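Local coordinates for protein elastase inhibitor AFUEI (PDB 3W0E) that inhibits serine-type elastases, acting non-competitively and with nanomolar affinity on the elastase of Aspergillus fumigatus and also inhibiting human leukocyte elastase, at residues T4-V12 with A26-I34; V12-Y21 with I54-A65. All blocks are in the same frame, centred on the assembly; numbering follows the deposited sequence.

Contact 1 (T4-V12 with A26-I34); sequences TCEKEAQFV and ANALQSNPI
Glu8, on the N-terminal helix 2-15 of this small inhibitor, grips the loop that leads out of helix 23-28 by taking its backbone N-H groups at Gln30 and Ser31 on one carboxylate. Glu8 OE2 receives Gln30 N on its syn lone pair at 2.6 Å, and the N-H points straight at it (179°). Glu8 OE1 has two donors from the next residue: Ser31 N at 2.9 Å, on the syn side but 30° out of the carboxylate plane, and Ser31 OG at 2.7 Å, still further above the same face. With CG anti to the carbonyl carbon (chi1 -66°), the extended chain carries the carboxylate across to the loop. The carboxylate is buried, and three donors probably favour its ionised form. In this I78-family member of clan CI-2, the N-terminal helix lies on a small mixed sheet, and the loop joins helix 23-28 to strand 34-37. Leu29 crosses the glutamate obliquely, its CD2 3.7 Å from Glu8 CD, while Val12 CG2 approaches Leu29 CD2 more loosely at 4.4 Å. Nearer the helix start, Ser31 OG lies 3.2 Å from Cys5 CA and 3.8 Å from Thr4 CG2. Cys5 forms a disulfide with Cys67 of strand 62-67.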
ATOM      1  N   THR A   4       0.190 -10.002  11.391  1.00 39.62           N
ATOM      2  CA  THR A   4       0.823 -10.899  10.447  1.00 40.92           C
ATOM      3  C   THR A   4       0.881 -10.273   9.043  1.00 36.13           C
ATOM      4  O   THR A   4       1.866 -10.457   8.321  1.00 37.50           O
ATOM      5  CB  THR A   4       0.112 -12.274  10.435  1.00 43.66           C
ATOM      6  OG1 THR A   4       1.031 -13.295  10.029  1.00 46.31           O
ATOM      7  CG2 THR A   4      -1.090 -12.264   9.499  1.00 40.14           C
ATOM      8  N   CYS A   5      -0.151  -9.518   8.666  1.00 30.47           N
ATOM      9  CA  CYS A   5      -0.145  -8.849   7.365  1.00 31.17           C
ATOM     10  C   CYS A   5       1.032  -7.880   7.212  1.00 36.42           C
ATOM     11  O   CYS A   5       1.729  -7.893   6.195  1.00 31.97           O
ATOM     12  CB  CYS A   5      -1.459  -8.115   7.099  1.00 29.84           C
ATOM     13  SG  CYS A   5      -1.557  -7.350   5.432  1.00 31.93           S
ATOM     14  N   GLU A   6       1.244  -7.040   8.224  1.00 37.86           N
ATOM     15  CA  GLU A   6       2.282  -6.014   8.168  1.00 34.44           C
ATOM     16  C   GLU A   6       3.673  -6.627   8.246  1.00 36.29           C
ATOM     17  O   GLU A   6       4.616  -6.130   7.618  1.00 37.60           O
ATOM     18  CB  GLU A   6       2.086  -4.993   9.296  1.00 40.97           C
ATOM     19  CG  GLU A   6       2.548  -3.588   8.958  1.00 39.17           C
ATOM     20  CD  GLU A   6       1.816  -2.992   7.758  1.00 46.80           C
ATOM     21  OE1 GLU A   6       2.456  -2.822   6.693  1.00 46.75           O
ATOM     22  OE2 GLU A   6       0.606  -2.679   7.880  1.00 45.67           O
ATOM     23  N   LYS A   7       3.796  -7.696   9.029  1.00 33.78           N
ATOM     24  CA  LYS A   7       5.043  -8.437   9.133  1.00 36.64           C
ATOM     25  C   LYS A   7       5.420  -9.026   7.780  1.00 34.56           C
ATOM     26  O   LYS A   7       6.548  -8.849   7.309  1.00 33.82           O
ATOM     27  CB  LYS A   7       4.907  -9.575  10.145  1.00 35.63           C
ATOM     28  CG  LYS A   7       5.008  -9.175  11.606  1.00 42.48           C
ATOM     29  CD  LYS A   7       5.077 -10.433  12.464  1.00 47.58           C
ATOM     30  CE  LYS A   7       5.493 -10.135  13.899  1.00 47.87           C
ATOM     31  NZ  LYS A   7       5.707 -11.399  14.667  1.00 47.43           N
ATOM     32  N   GLU A   8       4.473  -9.742   7.170  1.00 35.26           N
ATOM     33  CA  GLU A   8       4.702 -10.358   5.866  1.00 29.75           C
ATOM     34  C   GLU A   8       4.895  -9.322   4.744  1.00 27.80           C
ATOM     35  O   GLU A   8       5.753  -9.496   3.879  1.00 32.28           O
ATOM     36  CB  GLU A   8       3.593 -11.367   5.534  1.00 36.80           C
ATOM     37  CG  GLU A   8       3.590 -12.589   6.457  1.00 31.37           C
ATOM     38  CD  GLU A   8       2.589 -13.654   6.047  1.00 35.12           C
ATOM     39  OE1 GLU A   8       1.564 -13.312   5.408  1.00 33.78           O
ATOM     40  OE2 GLU A   8       2.822 -14.846   6.369  1.00 33.57           O
ATOM     41  N   ALA A   9       4.125  -8.239   4.751  1.00 24.37           N
ATOM     42  CA  ALA A   9       4.343  -7.199   3.751  1.00 31.29           C
ATOM     43  C   ALA A   9       5.763  -6.651   3.875  1.00 36.76           C
ATOM     44  O   ALA A   9       6.367  -6.232   2.889  1.00 31.62           O
ATOM     45  CB  ALA A   9       3.321  -6.094   3.878  1.00 30.61           C
ATOM     46  N   GLN A  10       6.299  -6.681   5.092  1.00 37.92           N
ATOM     47  CA  GLN A  10       7.660  -6.213   5.347  1.00 38.11           C
ATOM     48  C   GLN A  10       8.678  -7.218   4.830  1.00 39.43           C
ATOM     49  O   GLN A  10       9.656  -6.840   4.179  1.00 38.68           O
ATOM     50  CB  GLN A  10       7.877  -5.988   6.847  1.00 40.91           C
ATOM     51  CG  GLN A  10       9.291  -5.561   7.224  1.00 46.00           C
ATOM     52  CD  GLN A  10       9.570  -4.108   6.878  1.00 55.08           C
ATOM     53  OE1 GLN A  10       8.752  -3.442   6.231  1.00 51.78           O
ATOM     54  NE2 GLN A  10      10.726  -3.604   7.314  1.00 49.12           N
ATOM     55  N   PHE A  11       8.440  -8.492   5.139  1.00 31.43           N
ATOM     56  CA  PHE A  11       9.269  -9.591   4.662  1.00 36.37           C
ATOM     57  C   PHE A  11       9.343  -9.565   3.144  1.00 33.24           C
ATOM     58  O   PHE A  11      10.404  -9.777   2.555  1.00 33.50           O
ATOM     59  CB  PHE A  11       8.671 -10.924   5.122  1.00 37.01           C
ATOM     60  CG  PHE A  11       9.301 -12.132   4.482  1.00 36.66           C
ATOM     61  CD1 PHE A  11       8.708 -12.745   3.392  1.00 38.29           C
ATOM     62  CD2 PHE A  11      10.483 -12.661   4.975  1.00 41.76           C
ATOM     63  CE1 PHE A  11       9.282 -13.857   2.802  1.00 40.51           C
ATOM     64  CE2 PHE A  11      11.065 -13.771   4.382  1.00 42.77           C
ATOM     65  CZ  PHE A  11      10.462 -14.368   3.296  1.00 41.02           C
ATOM     66  N   VAL A  12       8.196  -9.313   2.521  1.00 34.51           N
ATOM     67  CA  VAL A  12       8.089  -9.292   1.066  1.00 34.36           C
ATOM     68  C   VAL A  12       8.856  -8.106   0.482  1.00 32.21           C
ATOM     69  O   VAL A  12       9.676  -8.280  -0.423  1.00 34.42           O
ATOM     70  CB  VAL A  12       6.614  -9.238   0.608  1.00 27.11           C
ATOM     71  CG1 VAL A  12       6.533  -9.012  -0.896  1.00 27.49           C
ATOM     72  CG2 VAL A  12       5.880 -10.514   1.013  1.00 26.99           C
ATOM     73  N   ALA A  26       3.508 -18.191  -2.299  1.00 21.63           N
ATOM     74  CA  ALA A  26       2.150 -17.848  -1.902  1.00 20.45           C
ATOM     75  C   ALA A  26       1.703 -18.744  -0.764  1.00 21.19           C
ATOM     76  O   ALA A  26       1.013 -18.298   0.155  1.00 23.78           O
ATOM     77  CB  ALA A  26       1.195 -17.967  -3.075  1.00 23.26           C
ATOM     78  N   ASN A  27       2.099 -20.011  -0.822  1.00 23.66           N
ATOM     79  CA  ASN A  27       1.624 -20.974   0.160  1.00 26.70           C
ATOM     80  C   ASN A  27       2.296 -20.774   1.507  1.00 25.03           C
ATOM     81  O   ASN A  27       1.776 -21.208   2.537  1.00 32.69           O
ATOM     82  CB  ASN A  27       1.818 -22.406  -0.342  1.00 23.96           C
ATOM     83  CG  ASN A  27       0.897 -22.747  -1.499  1.00 26.86           C
ATOM     84  OD1 ASN A  27      -0.039 -22.001  -1.810  1.00 26.03           O
ATOM     85  ND2 ASN A  27       1.146 -23.892  -2.133  1.00 27.92           N
ATOM     86  N   ALA A  28       3.445 -20.107   1.499  1.00 24.03           N
ATOM     87  CA  ALA A  28       4.187 -19.835   2.736  1.00 28.71           C
ATOM     88  C   ALA A  28       3.617 -18.650   3.525  1.00 34.56           C
ATOM     89  O   ALA A  28       3.820 -18.551   4.737  1.00 29.19           O
ATOM     90  CB  ALA A  28       5.669 -19.618   2.440  1.00 27.01           C
ATOM     91  N   LEU A  29       2.905 -17.755   2.843  1.00 29.88           N
ATOM     92  CA  LEU A  29       2.302 -16.601   3.512  1.00 32.44           C
ATOM     93  C   LEU A  29       1.077 -17.001   4.334  1.00 33.00           C
ATOM     94  O   LEU A  29       0.213 -17.750   3.865  1.00 35.89           O
ATOM     95  CB  LEU A  29       1.935 -15.520   2.495  1.00 27.14           C
ATOM     96  CG  LEU A  29       3.134 -14.944   1.745  1.00 26.31           C
ATOM     97  CD1 LEU A  29       2.671 -14.154   0.518  1.00 25.51           C
ATOM     98  CD2 LEU A  29       3.975 -14.064   2.670  1.00 34.07           C
ATOM     99  N   GLN A  30       1.007 -16.500   5.564  1.00 31.47           N
ATOM    100  CA  GLN A  30      -0.073 -16.856   6.484  1.00 35.56           C
ATOM    101  C   GLN A  30      -1.191 -15.803   6.526  1.00 33.66           C
ATOM    102  O   GLN A  30      -2.248 -16.027   7.116  1.00 27.88           O
ATOM    103  CB  GLN A  30       0.499 -17.092   7.887  1.00 37.21           C
ATOM    104  CG  GLN A  30       1.809 -17.891   7.878  1.00 44.86           C
ATOM    105  CD  GLN A  30       2.679 -17.628   9.106  1.00 55.51           C
ATOM    106  OE1 GLN A  30       2.170 -17.389  10.206  1.00 54.24           O
ATOM    107  NE2 GLN A  30       3.998 -17.662   8.918  1.00 48.97           N
ATOM    108  N   SER A  31      -0.996 -14.664   5.878  1.00 31.10           N
ATOM    109  CA  SER A  31      -2.023 -13.631   5.843  1.00 26.49           C
ATOM    110  C   SER A  31      -3.298 -14.126   5.199  1.00 24.21           C
ATOM    111  O   SER A  31      -3.259 -14.949   4.330  1.00 27.62           O
ATOM    112  CB  SER A  31      -1.543 -12.384   5.109  1.00 26.59           C
ATOM    113  OG  SER A  31      -0.570 -11.679   5.830  1.00 31.15           O
ATOM    114  N   ASN A  32      -4.427 -13.590   5.625  1.00 24.38           N
ATOM    115  CA  ASN A  32      -5.704 -13.918   5.021  1.00 29.26           C
ATOM    116  C   ASN A  32      -6.671 -12.737   5.136  1.00 28.30           C
ATOM    117  O   ASN A  32      -7.021 -12.353   6.220  1.00 27.67           O
ATOM    118  CB  ASN A  32      -6.283 -15.160   5.713  1.00 31.82           C
ATOM    119  CG  ASN A  32      -7.538 -15.673   5.055  1.00 37.46           C
ATOM    120  OD1 ASN A  32      -8.266 -16.468   5.625  1.00 44.91           O
ATOM    121  ND2 ASN A  32      -7.808 -15.203   3.877  1.00 36.56           N
ATOM    122  N   PRO A  33      -7.080 -12.136   4.036  1.00 24.09           N
ATOM    123  CA  PRO A  33      -6.884 -12.651   2.683  1.00 25.91           C
ATOM    124  C   PRO A  33      -5.664 -12.091   2.008  1.00 23.92           C
ATOM    125  O   PRO A  33      -5.136 -11.126   2.488  1.00 16.97           O
ATOM    126  CB  PRO A  33      -8.099 -12.131   1.963  1.00 23.42           C
ATOM    127  CG  PRO A  33      -8.471 -10.929   2.702  1.00 25.91           C
ATOM    128  CD  PRO A  33      -8.197 -11.195   4.102  1.00 22.56           C
ATOM    129  N   ILE A  34      -5.244 -12.721   0.914  1.00 18.36           N
ATOM    130  CA  ILE A  34      -4.130 -12.202   0.122  1.00 16.59           C
ATOM    131  C   ILE A  34      -4.676 -11.906  -1.277  1.00 16.59           C
ATOM    132  O   ILE A  34      -5.374 -12.739  -1.873  1.00 17.16           O
ATOM    133  CB  ILE A  34      -3.022 -13.239  -0.025  1.00 19.42           C
ATOM    134  CG1 ILE A  34      -2.353 -13.510   1.321  1.00 19.66           C
ATOM    135  CG2 ILE A  34      -1.972 -12.777  -1.021  1.00 14.24           C
ATOM    136  CD1 ILE A  34      -1.470 -14.752   1.293  1.00 23.30           C
TER

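Contact 2 (V12-Y21 with I54-A65)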
ATOM      1  N   VAL A  12       8.196  -9.313   2.521  1.00 34.51           N
ATOM      2  CA  VAL A  12       8.089  -9.292   1.066  1.00 34.36           C
ATOM      3  C   VAL A  12       8.856  -8.106   0.482  1.00 32.21           C
ATOM      4  O   VAL A  12       9.676  -8.280  -0.423  1.00 34.42           O
ATOM      5  CB  VAL A  12       6.614  -9.238   0.608  1.00 27.11           C
ATOM      6  CG1 VAL A  12       6.533  -9.012  -0.896  1.00 27.49           C
ATOM      7  CG2 VAL A  12       5.880 -10.514   1.013  1.00 26.99           C
ATOM      8  N   LYS A  13       8.587  -6.904   0.987  1.00 35.03           N
ATOM      9  CA  LYS A  13       9.318  -5.718   0.536  1.00 31.69           C
ATOM     10  C   LYS A  13      10.834  -5.881   0.717  1.00 36.78           C
ATOM     11  O   LYS A  13      11.615  -5.317  -0.040  1.00 38.54           O
ATOM     12  CB  LYS A  13       8.835  -4.463   1.274  1.00 34.91           C
ATOM     13  CG  LYS A  13       7.591  -3.773   0.686  1.00 26.41           C
ATOM     14  CD  LYS A  13       6.947  -2.862   1.735  1.00 32.92           C
ATOM     15  CE  LYS A  13       5.944  -1.880   1.139  1.00 38.23           C
ATOM     16  NZ  LYS A  13       4.747  -1.654   2.026  1.00 32.18           N
ATOM     17  N   GLN A  14      11.246  -6.678   1.701  1.00 38.78           N
ATOM     18  CA  GLN A  14      12.660  -6.771   2.074  1.00 39.83           C
ATOM     19  C   GLN A  14      13.434  -7.928   1.440  1.00 43.29           C
ATOM     20  O   GLN A  14      14.648  -7.833   1.252  1.00 44.48           O
ATOM     21  CB  GLN A  14      12.799  -6.858   3.604  1.00 44.88           C
ATOM     22  CG  GLN A  14      12.584  -5.530   4.342  1.00 47.84           C
ATOM     23  CD  GLN A  14      12.729  -5.671   5.851  1.00 51.05           C
ATOM     24  OE1 GLN A  14      12.591  -4.698   6.597  1.00 51.70           O
ATOM     25  NE2 GLN A  14      13.011  -6.891   6.308  1.00 49.38           N
ATOM     26  N   GLU A  15      12.744  -9.018   1.119  1.00 36.67           N
ATOM     27  CA  GLU A  15      13.424 -10.242   0.703  1.00 33.09           C
ATOM     28  C   GLU A  15      13.004 -10.766  -0.673  1.00 35.02           C
ATOM     29  O   GLU A  15      13.759 -11.498  -1.325  1.00 39.02           O
ATOM     30  CB  GLU A  15      13.174 -11.335   1.749  1.00 37.60           C
ATOM     31  CG  GLU A  15      13.604 -10.967   3.161  1.00 41.49           C
ATOM     32  CD  GLU A  15      15.043 -11.365   3.465  1.00 47.14           C
ATOM     33  OE1 GLU A  15      15.903 -11.267   2.561  1.00 48.09           O
ATOM     34  OE2 GLU A  15      15.312 -11.786   4.614  1.00 52.74           O
ATOM     35  N   LEU A  16      11.805 -10.401  -1.116  1.00 31.94           N
ATOM     36  CA  LEU A  16      11.226 -11.038  -2.295  1.00 24.16           C
ATOM     37  C   LEU A  16      11.100 -10.125  -3.514  1.00 30.10           C
ATOM     38  O   LEU A  16      10.640 -10.564  -4.573  1.00 28.95           O
ATOM     39  CB  LEU A  16       9.855 -11.645  -1.962  1.00 27.70           C
ATOM     40  CG  LEU A  16       9.764 -12.656  -0.815  1.00 27.71           C
ATOM     41  CD1 LEU A  16       8.307 -13.015  -0.503  1.00 30.63           C
ATOM     42  CD2 LEU A  16      10.573 -13.911  -1.119  1.00 31.38           C
ATOM     43  N   ILE A  17      11.487  -8.859  -3.389  1.00 30.69           N
ATOM     44  CA  ILE A  17      11.375  -7.957  -4.544  1.00 26.10           C
ATOM     45  C   ILE A  17      12.097  -8.555  -5.751  1.00 28.39           C
ATOM     46  O   ILE A  17      13.246  -9.000  -5.639  1.00 27.92           O
ATOM     47  CB  ILE A  17      11.901  -6.535  -4.245  1.00 30.68           C
ATOM     48  CG1 ILE A  17      11.027  -5.860  -3.190  1.00 33.32           C
ATOM     49  CG2 ILE A  17      11.940  -5.698  -5.513  1.00 31.57           C
ATOM     50  CD1 ILE A  17       9.537  -5.938  -3.468  1.00 31.54           C
ATOM     51  N   GLY A  18      11.405  -8.605  -6.889  1.00 22.39           N
ATOM     52  CA  GLY A  18      11.985  -9.082  -8.131  1.00 23.09           C
ATOM     53  C   GLY A  18      11.767 -10.564  -8.368  1.00 23.57           C
ATOM     54  O   GLY A  18      11.992 -11.074  -9.466  1.00 28.65           O
ATOM     55  N   GLN A  19      11.334 -11.268  -7.335  1.00 20.79           N
ATOM     56  CA  GLN A  19      11.129 -12.705  -7.452  1.00 23.67           C
ATOM     57  C   GLN A  19       9.746 -12.993  -7.990  1.00 20.39           C
ATOM     58  O   GLN A  19       8.795 -12.236  -7.731  1.00 16.74           O
ATOM     59  CB  GLN A  19      11.298 -13.371  -6.097  1.00 23.93           C
ATOM     60  CG  GLN A  19      12.490 -12.844  -5.343  1.00 31.93           C
ATOM     61  CD  GLN A  19      13.734 -13.647  -5.576  1.00 38.39           C
ATOM     62  OE1 GLN A  19      14.326 -13.578  -6.659  1.00 45.50           O
ATOM     63  NE2 GLN A  19      14.145 -14.427  -4.570  1.00 45.38           N
ATOM     64  N   PRO A  20       9.623 -14.095  -8.737  1.00 18.19           N
ATOM     65  CA  PRO A  20       8.336 -14.556  -9.246  1.00 17.30           C
ATOM     66  C   PRO A  20       7.439 -14.949  -8.078  1.00 18.98           C
ATOM     67  O   PRO A  20       7.913 -15.551  -7.101  1.00 18.29           O
ATOM     68  CB  PRO A  20       8.697 -15.816 -10.055  1.00 23.77           C
ATOM     69  CG  PRO A  20      10.021 -16.244  -9.544  1.00 28.32           C
ATOM     70  CD  PRO A  20      10.733 -14.985  -9.126  1.00 22.46           C
ATOM     71  N   TYR A  21       6.166 -14.586  -8.162  1.00 14.43           N
ATOM     72  CA  TYR A  21       5.219 -14.936  -7.118  1.00 14.39           C
ATOM     73  C   TYR A  21       4.694 -16.350  -7.377  1.00 18.20           C
ATOM     74  O   TYR A  21       3.650 -16.542  -8.008  1.00 17.50           O
ATOM     75  CB  TYR A  21       4.074 -13.937  -7.081  1.00 18.39           C
ATOM     76  CG  TYR A  21       3.169 -14.168  -5.907  1.00 17.78           C
ATOM     77  CD1 TYR A  21       3.659 -14.107  -4.605  1.00 19.50           C
ATOM     78  CD2 TYR A  21       1.840 -14.475  -6.096  1.00 19.70           C
ATOM     79  CE1 TYR A  21       2.819 -14.332  -3.518  1.00 19.71           C
ATOM     80  CE2 TYR A  21       1.000 -14.702  -5.026  1.00 22.74           C
ATOM     81  CZ  TYR A  21       1.496 -14.621  -3.742  1.00 15.61           C
ATOM     82  OH  TYR A  21       0.637 -14.862  -2.678  1.00 18.97           O
ATOM     83  N   ILE A  54      -0.118  -8.229  -2.831  1.00 18.94           N
ATOM     84  CA  ILE A  54       1.155  -8.495  -3.476  1.00 14.72           C
ATOM     85  C   ILE A  54       1.067  -7.909  -4.877  1.00 13.04           C
ATOM     86  O   ILE A  54       0.241  -8.340  -5.679  1.00 13.59           O
ATOM     87  CB  ILE A  54       1.393  -9.995  -3.583  1.00 15.76           C
ATOM     88  CG1 ILE A  54       1.364 -10.635  -2.187  1.00 15.87           C
ATOM     89  CG2 ILE A  54       2.724 -10.272  -4.286  1.00 16.65           C
ATOM     90  CD1 ILE A  54       2.559 -10.296  -1.345  1.00 19.52           C
ATOM     91  N   GLN A  55       1.900  -6.924  -5.173  1.00 15.36           N
ATOM     92  CA  GLN A  55       1.814  -6.262  -6.456  1.00 17.86           C
ATOM     93  C   GLN A  55       2.904  -6.835  -7.338  1.00 15.80           C
ATOM     94  O   GLN A  55       4.080  -6.881  -6.938  1.00 15.80           O
ATOM     95  CB  GLN A  55       1.999  -4.751  -6.291  1.00 21.52           C
ATOM     96  CG  GLN A  55       1.668  -3.964  -7.543  1.00 25.81           C
ATOM     97  CD  GLN A  55       1.213  -2.542  -7.249  1.00 26.89           C
ATOM     98  OE1 GLN A  55       1.294  -2.055  -6.110  1.00 34.45           O
ATOM     99  NE2 GLN A  55       0.714  -1.872  -8.277  1.00 29.37           N
ATOM    100  N   VAL A  56       2.518  -7.283  -8.530  1.00 13.87           N
ATOM    101  CA  VAL A  56       3.482  -7.884  -9.440  1.00 16.06           C
ATOM    102  C   VAL A  56       3.527  -7.077 -10.743  1.00 17.00           C
ATOM    103  O   VAL A  56       2.620  -6.276 -11.044  1.00 14.86           O
ATOM    104  CB  VAL A  56       3.154  -9.388  -9.715  1.00 12.60           C
ATOM    105  CG1 VAL A  56       3.216 -10.210  -8.419  1.00 13.33           C
ATOM    106  CG2 VAL A  56       1.776  -9.535 -10.365  1.00 14.12           C
ATOM    107  N   ASN A  57       4.599  -7.251 -11.502  1.00 15.50           N
ATOM    108  CA  ASN A  57       4.639  -6.710 -12.862  1.00 17.14           C
ATOM    109  C   ASN A  57       4.022  -7.662 -13.875  1.00 18.85           C
ATOM    110  O   ASN A  57       3.413  -8.682 -13.506  1.00 16.34           O
ATOM    111  CB  ASN A  57       6.066  -6.315 -13.269  1.00 19.97           C
ATOM    112  CG  ASN A  57       7.027  -7.489 -13.287  1.00 19.47           C
ATOM    113  OD1 ASN A  57       6.618  -8.657 -13.376  1.00 16.89           O
ATOM    114  ND2 ASN A  57       8.334  -7.185 -13.208  1.00 22.07           N
ATOM    115  N   GLU A  58       4.168  -7.339 -15.159  1.00 14.92           N
ATOM    116  CA  GLU A  58       3.533  -8.143 -16.193  1.00 18.55           C
ATOM    117  C   GLU A  58       4.098  -9.560 -16.297  1.00 20.63           C
ATOM    118  O   GLU A  58       3.508 -10.434 -16.949  1.00 22.36           O
ATOM    119  CB  GLU A  58       3.586  -7.412 -17.538  1.00 26.95           C
ATOM    120  CG  GLU A  58       2.209  -6.934 -18.014  1.00 33.84           C
ATOM    121  CD  GLU A  58       2.197  -5.470 -18.414  1.00 39.50           C
ATOM    122  OE1 GLU A  58       1.192  -5.025 -19.012  1.00 37.17           O
ATOM    123  OE2 GLU A  58       3.192  -4.760 -18.125  1.00 38.97           O
ATOM    124  N   ASN A  59       5.228  -9.789 -15.645  1.00 19.16           N
ATOM    125  CA  ASN A  59       5.837 -11.111 -15.647  1.00 17.40           C
ATOM    126  C   ASN A  59       5.679 -11.851 -14.323  1.00 16.24           C
ATOM    127  O   ASN A  59       6.362 -12.841 -14.071  1.00 17.48           O
ATOM    128  CB  ASN A  59       7.303 -10.981 -16.026  1.00 18.65           C
ATOM    129  CG  ASN A  59       7.474 -10.495 -17.443  1.00 26.40           C
ATOM    130  OD1 ASN A  59       6.684 -10.847 -18.318  1.00 27.24           O
ATOM    131  ND2 ASN A  59       8.473  -9.647 -17.670  1.00 32.25           N
ATOM    132  N   ASN A  60       4.754 -11.378 -13.497  1.00 16.49           N
ATOM    133  CA  ASN A  60       4.451 -11.997 -12.210  1.00 15.30           C
ATOM    134  C   ASN A  60       5.615 -11.863 -11.245  1.00 16.37           C
ATOM    135  O   ASN A  60       5.757 -12.673 -10.330  1.00 16.72           O
ATOM    136  CB  ASN A  60       4.064 -13.484 -12.356  1.00 13.02           C
ATOM    137  CG  ASN A  60       3.377 -14.033 -11.112  1.00 19.10           C
ATOM    138  OD1 ASN A  60       2.456 -13.415 -10.574  1.00 18.23           O
ATOM    139  ND2 ASN A  60       3.815 -15.199 -10.656  1.00 14.31           N
ATOM    140  N   GLU A  61       6.451 -10.848 -11.450  1.00 14.63           N
ATOM    141  CA  GLU A  61       7.568 -10.582 -10.548  1.00 16.82           C
ATOM    142  C   GLU A  61       7.146  -9.582  -9.490  1.00 16.70           C
ATOM    143  O   GLU A  61       6.537  -8.573  -9.805  1.00 18.07           O
ATOM    144  CB  GLU A  61       8.780 -10.091 -11.340  1.00 18.81           C
ATOM    145  CG  GLU A  61       9.224 -11.145 -12.344  1.00 21.37           C
ATOM    146  CD  GLU A  61      10.171 -10.608 -13.401  1.00 30.01           C
ATOM    147  OE1 GLU A  61      10.796 -11.446 -14.095  1.00 38.03           O
ATOM    148  OE2 GLU A  61      10.290  -9.364 -13.543  1.00 26.82           O
ATOM    149  N   ILE A  62       7.464  -9.872  -8.232  1.00 15.79           N
ATOM    150  CA  ILE A  62       7.005  -9.025  -7.127  1.00 13.63           C
ATOM    151  C   ILE A  62       7.651  -7.649  -7.165  1.00 16.20           C
ATOM    152  O   ILE A  62       8.887  -7.544  -7.194  1.00 20.70           O
ATOM    153  CB  ILE A  62       7.272  -9.714  -5.778  1.00 17.14           C
ATOM    154  CG1 ILE A  62       6.583 -11.095  -5.769  1.00 14.85           C
ATOM    155  CG2 ILE A  62       6.855  -8.829  -4.600  1.00 18.84           C
ATOM    156  CD1 ILE A  62       6.864 -11.929  -4.546  1.00 24.53           C
ATOM    157  N   ILE A  63       6.821  -6.598  -7.188  1.00 18.41           N
ATOM    158  CA  ILE A  63       7.345  -5.231  -7.154  1.00 18.59           C
ATOM    159  C   ILE A  63       7.020  -4.504  -5.862  1.00 20.01           C
ATOM    160  O   ILE A  63       7.642  -3.487  -5.568  1.00 21.16           O
ATOM    161  CB  ILE A  63       6.905  -4.360  -8.358  1.00 17.88           C
ATOM    162  CG1 ILE A  63       5.390  -4.173  -8.404  1.00 18.88           C
ATOM    163  CG2 ILE A  63       7.425  -4.959  -9.686  1.00 21.89           C
ATOM    164  CD1 ILE A  63       4.907  -3.661  -9.762  1.00 22.26           C
ATOM    165  N   SER A  64       6.032  -4.993  -5.113  1.00 13.39           N
ATOM    166  CA  SER A  64       5.732  -4.376  -3.821  1.00 20.89           C
ATOM    167  C   SER A  64       4.668  -5.129  -3.045  1.00 18.10           C
ATOM    168  O   SER A  64       4.057  -6.065  -3.560  1.00 17.90           O
ATOM    169  CB  SER A  64       5.270  -2.934  -4.027  1.00 20.62           C
ATOM    170  OG  SER A  64       5.391  -2.169  -2.835  1.00 26.75           O
ATOM    171  N   ALA A  65       4.446  -4.707  -1.800  1.00 19.24           N
ATOM    172  CA  ALA A  65       3.377  -5.282  -0.980  1.00 18.74           C
ATOM    173  C   ALA A  65       2.893  -4.249   0.022  1.00 21.32           C
ATOM    174  O   ALA A  65       3.674  -3.425   0.493  1.00 24.68           O
ATOM    175  CB  ALA A  65       3.862  -6.541  -0.252  1.00 21.61           C
TER
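Ile62 packs against the end of helix 2-15 and the loop that follows it, and with Val12, Ile54 and Ala65 it makes the buried, close-packed apolar part of the contact. Ile62 CG2, anti to the backbone N, meets Val12 CG1 at 3.7 Å, the two side chains crossing at about a right angle. Ile62 CD1 lies between Leu16 CB and Tyr21 CD1, the ring carbon 3.9 Å away and approached obliquely. Ala65 CB also touches Val12 CG1, and Ile54 CD1 lies against the other methyl, Val12 CG2. Ile54 CG2 sits over one face of the Tyr21 ring, 4.2 Å from its centroid and offset toward the rim, a CH-pi contact; Val56 CG1 backs the tyrosine CB. Strands 52-56 and 62-67 are an antiparallel hairpin of the mixed sheet, joined by a type I turn from Asn57 to Asn60; opposite Gln55, Ile63 and Ser64 form a classic bulge. By contrast, the solvent-side rim of Gly18, Gln19 and Pro20 is held mostly through backbone. Gly18, in a type II turn from Leu16 to Gln19, gives its N-H to Ile62 O in the carbonyl plane, at 2.7 Å. Ile62 N returns a bond to Gln19 O, and a single beta bridge pairs Pro20 with Glu61. Tyr21 N then points at Asn60 O, 2.9 Å away and nearly in line with that carbonyl. Asn60 ND2 completes this edge by reaching Tyr21 O at 3.0 Å from well above its carbonyl plane. At the hairpin turn, Asn57 OD1 takes Asn59 N and Glu61 N from opposite faces of its amide, the first making an Asx turn, and Asn57 ND2 bonds Glu61 OE2 at 2.9 Å.

The two contacts lie with their centres about 13 Å apart and share helix 2-15: contact 1 uses its body, contact 2 its last turn and the loop beyond, and Val12 belongs to both. Their segments alternate along the chain, 4-12, 12-21, 26-34 and 54-65, so the helix is tied first to the loop after helix 23-28, then its last turn and the loop 16-21 to the hairpin of strands 52-56 and 62-67. Tyr21 joins them directly, with Ala26, Leu29 and Ile34 packed around its hydroxyl end; Phe11 also touches Leu16. The two contacts together set helix 2-15 and the loop after it against the sheet and the segment after helix 23-28.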